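Local structure of Lmo0812 protein (Listeria monocytogenes serovar 1/2a, 4YF1) at residues A[50-55]-A[114-119]; A[70-75]-A[82-87]. The protein is a putative HD-domain pyrophosphohydrolase that probably removes the 3'-diphosphate from guanosine-3',5'-bis(diphosphate). All coordinates share one frame; numbering follows the deposited sequence. Where two conformers were deposited one is given.

Contact 1: A[50-55]-A[114-119]; sequences EEVVVA and KALIVA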
ATOM      1  N   GLU A  50      -0.742   3.900   9.978  1.00 28.10           N
ATOM      2  CA  GLU A  50      -0.171   3.552   8.684  1.00 29.98           C
ATOM      3  C   GLU A  50       0.139   2.055   8.518  1.00 28.33           C
ATOM      4  O   GLU A  50      -0.154   1.468   7.458  1.00 26.43           O
ATOM      5  CB  GLU A  50       1.092   4.389   8.408  1.00 35.15           C
ATOM      6  CG  GLU A  50       1.375   4.545   6.926  1.00 40.11           C
ATOM      7  CD  GLU A  50       0.290   5.357   6.215  1.00 44.08           C
ATOM      8  OE1 GLU A  50      -0.188   4.928   5.131  1.00 45.32           O
ATOM      9  OE2 GLU A  50      -0.115   6.411   6.779  1.00 49.25           O
ATOM     10  N   GLU A  51       0.697   1.429   9.559  1.00 27.05           N
ATOM     11  CA  GLU A  51       0.989  -0.004   9.483  1.00 26.98           C
ATOM     12  C   GLU A  51      -0.275  -0.835   9.148  1.00 25.12           C
ATOM     13  O   GLU A  51      -0.200  -1.833   8.427  1.00 24.91           O
ATOM     14  CB  GLU A  51       1.583  -0.536  10.776  1.00 28.11           C
ATOM     15  CG  GLU A  51       2.993  -0.028  11.117  1.00 30.23           C
ATOM     16  CD  GLU A  51       3.063   1.387  11.638  1.00 32.41           C
ATOM     17  OE1 GLU A  51       2.037   2.119  11.696  1.00 31.15           O
ATOM     18  OE2 GLU A  51       4.200   1.783  12.023  1.00 36.90           O
ATOM     19  N   VAL A  52      -1.411  -0.428   9.708  1.00 24.31           N
ATOM     20  CA  VAL A  52      -2.682  -1.126   9.480  1.00 22.94           C
ATOM     21  C   VAL A  52      -3.175  -0.877   8.064  1.00 22.60           C
ATOM     22  O   VAL A  52      -3.639  -1.794   7.393  1.00 20.92           O
ATOM     23  CB  VAL A  52      -3.767  -0.708  10.511  1.00 23.42           C
ATOM     24  CG1 VAL A  52      -5.116  -1.360  10.220  1.00 22.99           C
ATOM     25  CG2 VAL A  52      -3.353  -1.097  11.924  1.00 24.10           C
ATOM     26  N   VAL A  53      -3.116   0.375   7.627  1.00 22.50           N
ATOM     27  CA  VAL A  53      -3.539   0.730   6.286  1.00 22.52           C
ATOM     28  C   VAL A  53      -2.753  -0.061   5.232  1.00 22.54           C
ATOM     29  O   VAL A  53      -3.330  -0.605   4.272  1.00 21.79           O
ATOM     30  CB  VAL A  53      -3.411   2.238   6.046  1.00 23.19           C
ATOM     31  CG1 VAL A  53      -3.591   2.567   4.572  1.00 23.72           C
ATOM     32  CG2 VAL A  53      -4.407   2.983   6.909  1.00 23.47           C
ATOM     33  N   VAL A  54      -1.443  -0.131   5.419  1.00 23.04           N
ATOM     34  CA  VAL A  54      -0.578  -0.850   4.492  1.00 23.59           C
ATOM     35  C   VAL A  54      -0.823  -2.341   4.527  1.00 23.23           C
ATOM     36  O   VAL A  54      -0.764  -2.991   3.483  1.00 22.92           O
ATOM     37  CB  VAL A  54       0.903  -0.524   4.737  1.00 24.79           C
ATOM     38  CG1 VAL A  54       1.811  -1.417   3.900  1.00 25.72           C
ATOM     39  CG2 VAL A  54       1.154   0.939   4.397  1.00 25.52           C
ATOM     40  N   ALA A  55      -1.094  -2.891   5.715  1.00 23.16           N
ATOM     41  CA  ALA A  55      -1.406  -4.320   5.799  1.00 23.14           C
ATOM     42  C   ALA A  55      -2.664  -4.585   4.978  1.00 23.00           C
ATOM     43  O   ALA A  55      -2.754  -5.607   4.306  1.00 23.70           O
ATOM     44  CB  ALA A  55      -1.604  -4.766   7.238  1.00 23.33           C
ATOM     45  N   LYS A 114      -9.348  -7.223  13.537  1.00 18.44           N
ATOM     46  CA  LYS A 114     -10.786  -7.240  13.164  1.00 18.19           C
ATOM     47  C   LYS A 114     -11.052  -6.265  12.030  1.00 18.07           C
ATOM     48  O   LYS A 114     -11.718  -6.583  11.055  1.00 17.46           O
ATOM     49  CB  LYS A 114     -11.652  -6.848  14.361  1.00 18.06           C
ATOM     50  CG  LYS A 114     -11.645  -7.873  15.480  1.00 17.90           C
ATOM     51  CD  LYS A 114     -12.291  -7.316  16.719  1.00 18.34           C
ATOM     52  CE  LYS A 114     -12.568  -8.379  17.786  1.00 18.83           C
ATOM     53  NZ  LYS A 114     -13.953  -8.910  17.617  1.00 18.52           N
ATOM     54  N   ALA A 115     -10.442  -5.094  12.111  1.00 17.88           N
ATOM     55  CA  ALA A 115     -10.691  -4.068  11.097  1.00 18.03           C
ATOM     56  C   ALA A 115     -10.200  -4.485   9.709  1.00 17.96           C
ATOM     57  O   ALA A 115     -10.836  -4.160   8.704  1.00 17.47           O
ATOM     58  CB  ALA A 115     -10.062  -2.738  11.512  1.00 18.69           C
ATOM     59  N   LEU A 116      -9.078  -5.205   9.657  1.00 17.92           N
ATOM     60  CA  LEU A 116      -8.529  -5.652   8.384  1.00 18.31           C
ATOM     61  C   LEU A 116      -9.489  -6.597   7.673  1.00 18.12           C
ATOM     62  O   LEU A 116      -9.696  -6.514   6.432  1.00 18.71           O
ATOM     63  CB  LEU A 116      -7.228  -6.369   8.623  1.00 19.04           C
ATOM     64  CG  LEU A 116      -6.114  -5.374   8.950  1.00 20.31           C
ATOM     65  CD1 LEU A 116      -5.004  -6.139   9.668  1.00 21.26           C
ATOM     66  CD2 LEU A 116      -5.617  -4.714   7.674  1.00 20.85           C
ATOM     67  N   ILE A 117     -10.074  -7.479   8.460  1.00 17.58           N
ATOM     68  CA  ILE A 117     -11.040  -8.454   7.905  1.00 17.74           C
ATOM     69  C   ILE A 117     -12.322  -7.746   7.478  1.00 17.77           C
ATOM     70  O   ILE A 117     -12.821  -8.007   6.376  1.00 18.75           O
ATOM     71  CB  ILE A 117     -11.380  -9.564   8.916  1.00 17.78           C
ATOM     72  CG1 ILE A 117     -10.146 -10.428   9.178  1.00 18.73           C
ATOM     73  CG2 ILE A 117     -12.544 -10.439   8.380  1.00 17.75           C
ATOM     74  CD1 ILE A 117     -10.253 -11.417  10.329  1.00 18.74           C
ATOM     75  N   VAL A 118     -12.905  -6.919   8.344  1.00 17.47           N
ATOM     76  CA  VAL A 118     -14.180  -6.276   7.986  1.00 17.71           C
ATOM     77  C   VAL A 118     -14.031  -5.319   6.780  1.00 18.42           C
ATOM     78  O   VAL A 118     -14.876  -5.340   5.880  1.00 17.72           O
ATOM     79  CB  VAL A 118     -14.848  -5.606   9.175  1.00 17.59           C
ATOM     80  CG1 VAL A 118     -16.137  -4.948   8.797  1.00 17.80           C
ATOM     81  CG2 VAL A 118     -15.065  -6.574  10.331  1.00 17.72           C
ATOM     82  N   ALA A 119     -12.946  -4.546   6.723  1.00 18.26           N
ATOM     83  CA  ALA A 119     -12.715  -3.643   5.601  1.00 19.31           C
ATOM     84  C   ALA A 119     -12.622  -4.404   4.277  1.00 20.19           C
ATOM     85  O   ALA A 119     -13.169  -3.980   3.258  1.00 19.86           O
ATOM     86  CB  ALA A 119     -11.470  -2.812   5.823  1.00 19.88           C
TER
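Leu116 reaches across to Val52 and Ala55 through one methyl group, CD2, and the contact between 50-55 and 114-119 depends on it. Its apolar partners lie one helical turn apart: CD2 stands 4.0 Å from Ala55 CB and 4.2 Å from Val52 CG1, resting against the stretch of helix surface between the two. The first torsion of Leu116 (chi1 -75°) sets CG anti to its carbonyl carbon and beside its backbone N, and from there CG carries CD2 out to the facing helix. Ala55 directs its small CB at Leu116, whereas Val52 offers the CG1 branch from the flank of its helix.

The backbone of 50-55 takes part as well. The closest approach of all is Leu116 CD2 to Val52 O, 3.5 Å, and the same methyl lies 4.0 Å from Ala55 C. These are van der Waals contacts of a methyl with peptide atoms; no hydrogen bond joins the segments, whose backbone amides Val54 N, Ala55 N, Val118 N and Ala119 N are used within their own helices. Val52 and Leu116 bring the two backbones nearest, with 7.5 Å between their CA atoms.

The helices joined here, 50-64 and 111-132, belong to the all-helical HD domain. They also carry three members of a probable H...HD...D signature, His59 and Asp60 on the first and Asp120 on the second, and Leu116 lies close to this group without touching it.

Further apolar neighbours close in on the pair: Leu43 of helix 35-45 packs on Leu116, and Leu83 and Val84 of helix 78-87 pack on Ala55. At the start of helix 50-64, Glu50 forms a salt bridge with Arg44 of the second subunit.

Contact 2: A[70-75]-A[82-87]; sequences ADIRAT and DLVASH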
ATOM      1  N   ALA A  70       7.723 -13.722   3.739  1.00 36.47           N
ATOM      2  CA  ALA A  70       9.142 -13.357   3.858  1.00 36.97           C
ATOM      3  C   ALA A  70       9.479 -12.068   3.093  1.00 36.65           C
ATOM      4  O   ALA A  70      10.266 -11.253   3.574  1.00 35.45           O
ATOM      5  CB  ALA A  70      10.023 -14.494   3.380  1.00 38.13           C
ATOM      6  N   ASP A  71       8.891 -11.901   1.906  1.00 36.61           N
ATOM      7  CA  ASP A  71       9.072 -10.667   1.109  1.00 37.05           C
ATOM      8  C   ASP A  71       8.523  -9.453   1.873  1.00 35.21           C
ATOM      9  O   ASP A  71       9.175  -8.410   1.940  1.00 34.10           O
ATOM     10  CB  ASP A  71       8.363 -10.763  -0.241  1.00 38.14           C
ATOM     11  CG  ASP A  71       8.922 -11.856  -1.137  1.00 40.93           C
ATOM     12  OD1 ASP A  71      10.154 -12.070  -1.135  1.00 43.74           O
ATOM     13  OD2 ASP A  71       8.124 -12.476  -1.879  1.00 41.93           O
ATOM     14  N   ILE A  72       7.328  -9.586   2.460  1.00 33.55           N
ATOM     15  CA  ILE A  72       6.764  -8.467   3.238  1.00 33.00           C
ATOM     16  C   ILE A  72       7.642  -8.099   4.432  1.00 32.34           C
ATOM     17  O   ILE A  72       7.861  -6.919   4.681  1.00 31.04           O
ATOM     18  CB  ILE A  72       5.319  -8.745   3.696  1.00 32.77           C
ATOM     19  CG1 ILE A  72       4.437  -8.896   2.456  1.00 33.94           C
ATOM     20  CG2 ILE A  72       4.786  -7.598   4.564  1.00 32.34           C
ATOM     21  CD1 ILE A  72       2.991  -9.156   2.756  1.00 34.50           C
ATOM     22  N   ARG A  73       8.150  -9.099   5.160  1.00 32.62           N
ATOM     23  CA  ARG A  73       9.014  -8.835   6.320  1.00 33.75           C
ATOM     24  C   ARG A  73      10.268  -8.113   5.941  1.00 34.48           C
ATOM     25  O   ARG A  73      10.658  -7.193   6.635  1.00 34.94           O
ATOM     26  CB  ARG A  73       9.425 -10.118   7.064  1.00 35.08           C
ATOM     27  CG  ARG A  73       8.297 -10.706   7.844  1.00 34.46           C
ATOM     28  CD  ARG A  73       8.595 -12.016   8.561  1.00 34.58           C
ATOM     29  NE  ARG A  73       7.272 -12.528   8.870  1.00 34.12           N
ATOM     30  CZ  ARG A  73       6.497 -12.091   9.867  1.00 33.53           C
ATOM     31  NH1 ARG A  73       6.937 -11.212  10.769  1.00 33.06           N
ATOM     32  NH2 ARG A  73       5.269 -12.580   9.973  1.00 34.01           N
ATOM     33  N   ALA A  74      10.903  -8.554   4.855  1.00 35.48           N
ATOM     34  CA  ALA A  74      12.159  -7.958   4.385  1.00 37.96           C
ATOM     35  C   ALA A  74      12.009  -6.501   3.974  1.00 38.22           C
ATOM     36  O   ALA A  74      12.867  -5.698   4.279  1.00 38.54           O
ATOM     37  CB  ALA A  74      12.727  -8.758   3.213  1.00 39.07           C
ATOM     38  N   THR A  75      10.903  -6.169   3.304  1.00 37.13           N
ATOM     39  CA  THR A  75      10.672  -4.795   2.813  1.00 38.32           C
ATOM     40  C   THR A  75       9.929  -3.857   3.773  1.00 36.25           C
ATOM     41  O   THR A  75      10.349  -2.712   3.962  1.00 36.71           O
ATOM     42  CB  THR A  75       9.935  -4.838   1.469  1.00 39.24           C
ATOM     43  OG1 THR A  75      10.739  -5.561   0.526  1.00 42.59           O
ATOM     44  CG2 THR A  75       9.700  -3.442   0.932  1.00 40.40           C
ATOM     45  N   ASP A  82       3.141  -9.206  10.229  1.00 25.38           N
ATOM     46  CA  ASP A  82       2.254  -9.871  11.185  1.00 26.54           C
ATOM     47  C   ASP A  82       0.805  -9.487  11.020  1.00 24.97           C
ATOM     48  O   ASP A  82      -0.090 -10.328  11.197  1.00 24.79           O
ATOM     49  CB  ASP A  82       2.692  -9.611  12.622  1.00 28.39           C
ATOM     50  CG  ASP A  82       3.981 -10.340  12.979  1.00 31.16           C
ATOM     51  OD1 ASP A  82       4.401 -11.245  12.214  1.00 31.12           O
ATOM     52  OD2 ASP A  82       4.573  -9.990  14.027  1.00 34.75           O
ATOM     53  N   LEU A  83       0.557  -8.225  10.710  1.00 23.85           N
ATOM     54  CA  LEU A  83      -0.821  -7.785  10.499  1.00 23.49           C
ATOM     55  C   LEU A  83      -1.382  -8.496   9.236  1.00 23.37           C
ATOM     56  O   LEU A  83      -2.501  -9.014   9.241  1.00 22.73           O
ATOM     57  CB  LEU A  83      -0.908  -6.255  10.392  1.00 23.24           C
ATOM     58  CG  LEU A  83      -0.751  -5.502  11.730  1.00 23.88           C
ATOM     59  CD1 LEU A  83      -0.551  -4.016  11.498  1.00 24.09           C
ATOM     60  CD2 LEU A  83      -1.966  -5.745  12.617  1.00 24.20           C
ATOM     61  N   VAL A  84      -0.571  -8.555   8.196  1.00 23.73           N
ATOM     62  CA  VAL A  84      -0.953  -9.223   6.956  1.00 25.01           C
ATOM     63  C   VAL A  84      -1.235 -10.707   7.179  1.00 26.18           C
ATOM     64  O   VAL A  84      -2.267 -11.235   6.716  1.00 27.37           O
ATOM     65  CB  VAL A  84       0.130  -9.044   5.869  1.00 25.37           C
ATOM     66  CG1 VAL A  84      -0.148  -9.948   4.673  1.00 26.07           C
ATOM     67  CG2 VAL A  84       0.158  -7.610   5.406  1.00 25.24           C
ATOM     68  N   ALA A  85      -0.331 -11.379   7.884  1.00 26.61           N
ATOM     69  CA  ALA A  85      -0.484 -12.799   8.156  1.00 27.20           C
ATOM     70  C   ALA A  85      -1.720 -13.102   8.968  1.00 28.08           C
ATOM     71  O   ALA A  85      -2.286 -14.194   8.821  1.00 28.82           O
ATOM     72  CB  ALA A  85       0.744 -13.360   8.871  1.00 28.07           C
ATOM     73  N   SER A  86      -2.159 -12.161   9.814  1.00 27.54           N
ATOM     74  CA  SER A  86      -3.334 -12.408  10.645  1.00 28.55           C
ATOM     75  C   SER A  86      -4.617 -12.715   9.836  1.00 29.79           C
ATOM     76  O   SER A  86      -5.462 -13.465  10.316  1.00 31.28           O
ATOM     77  CB  SER A  86      -3.611 -11.259  11.609  1.00 27.56           C
ATOM     78  OG  SER A  86      -4.151 -10.105  10.971  1.00 27.16           O
ATOM     79  N   HIS A  87      -4.739 -12.197   8.617  0.50 29.99           N
ATOM     80  CA  HIS A  87      -5.948 -12.421   7.785  0.50 31.44           C
ATOM     81  C   HIS A  87      -5.737 -13.202   6.483  0.50 34.01           C
ATOM     82  O   HIS A  87      -6.666 -13.355   5.694  0.50 36.15           O
ATOM     83  CB  HIS A  87      -6.608 -11.073   7.475  0.50 29.63           C
ATOM     84  CG  HIS A  87      -7.752 -11.159   6.509  0.50 29.30           C
ATOM     85  ND1 HIS A  87      -8.575 -12.263   6.428  0.50 29.80           N
ATOM     86  CD2 HIS A  87      -8.289 -10.231   5.682  0.50 28.62           C
ATOM     87  CE1 HIS A  87      -9.524 -12.037   5.537  0.50 29.62           C
ATOM     88  NE2 HIS A  87      -9.381 -10.809   5.077  0.50 28.70           N
TER
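Arg73 and Asp82 meet almost at right angles, the extended arginine running across the aspartate and presenting the end of its guanidinium group. Both terminal nitrogens close on a single oxygen: Asp82 OD1 lies 2.7 Å from Arg73 NH2 and 2.9 Å from Arg73 NH1. The oxygen sits in the guanidinium plane, at the edge between the two nitrogens, which makes this an end-on, forked salt bridge. Neither bond is straight, with N-H...O angles of 150° for NH2 and 139° for NH1, as expected when two donors share one acceptor. The two flat groups are not coplanar, since their planes stand 51° apart. NH2 meets OD1 nearly along its C-O bond, while NH1 comes in from above the carboxylate plane.

Ile72 and Val84 are oriented quite differently, pointing at each other tip to tip. Ile72 CD1 stops 3.8 Å from Val84 CG1 and a little farther from the other methyl, CG2, so the end of the isoleucine faces the fork of the valine. The chain of Ile72 runs extended through CG1, and this carries CD1 across the gap between helices 69-76 and 78-87.

The two helices follow one another in the chain as a helical hairpin within the HD domain. Val62 of helix 50-64 packs against both Ile72 and Val84, and is itself a ligand residue of the bound sodium ion, about 8 Å from the side chain of Ile72.

Asp69 and Asp78 also form salt bridges to Arg73, at NE and NH1 respectively. Three carboxylates gathered round one guanidinium probably balance its charge and hold its rotation, clasping the hairpin at its outer side while the hydrophobic pair closes the inner one.

Contact 1 is a fully buried van der Waals contact, without hydrogen bonds, between helices 50-64 and 111-132, far apart in sequence; contact 2 is partly buried and pairs the neighbouring helices 69-76 and 78-87. Their chemistry follows their place: a leucine methyl on side chains and backbone in the interior, and a charged pair towards solvent beside one hydrophobic touch in contact 2. Helix 78-87 bridges them, with Ala55 CB 3.6 Å from Leu83 CB and Ala55 CA 3.7 Å from Val84 CG2. In one of its two conformers, His87 also hydrogen-bonds Asp120 and stacks on His59, both in the probable HD signature. Segments of both contacts also touch the second subunit.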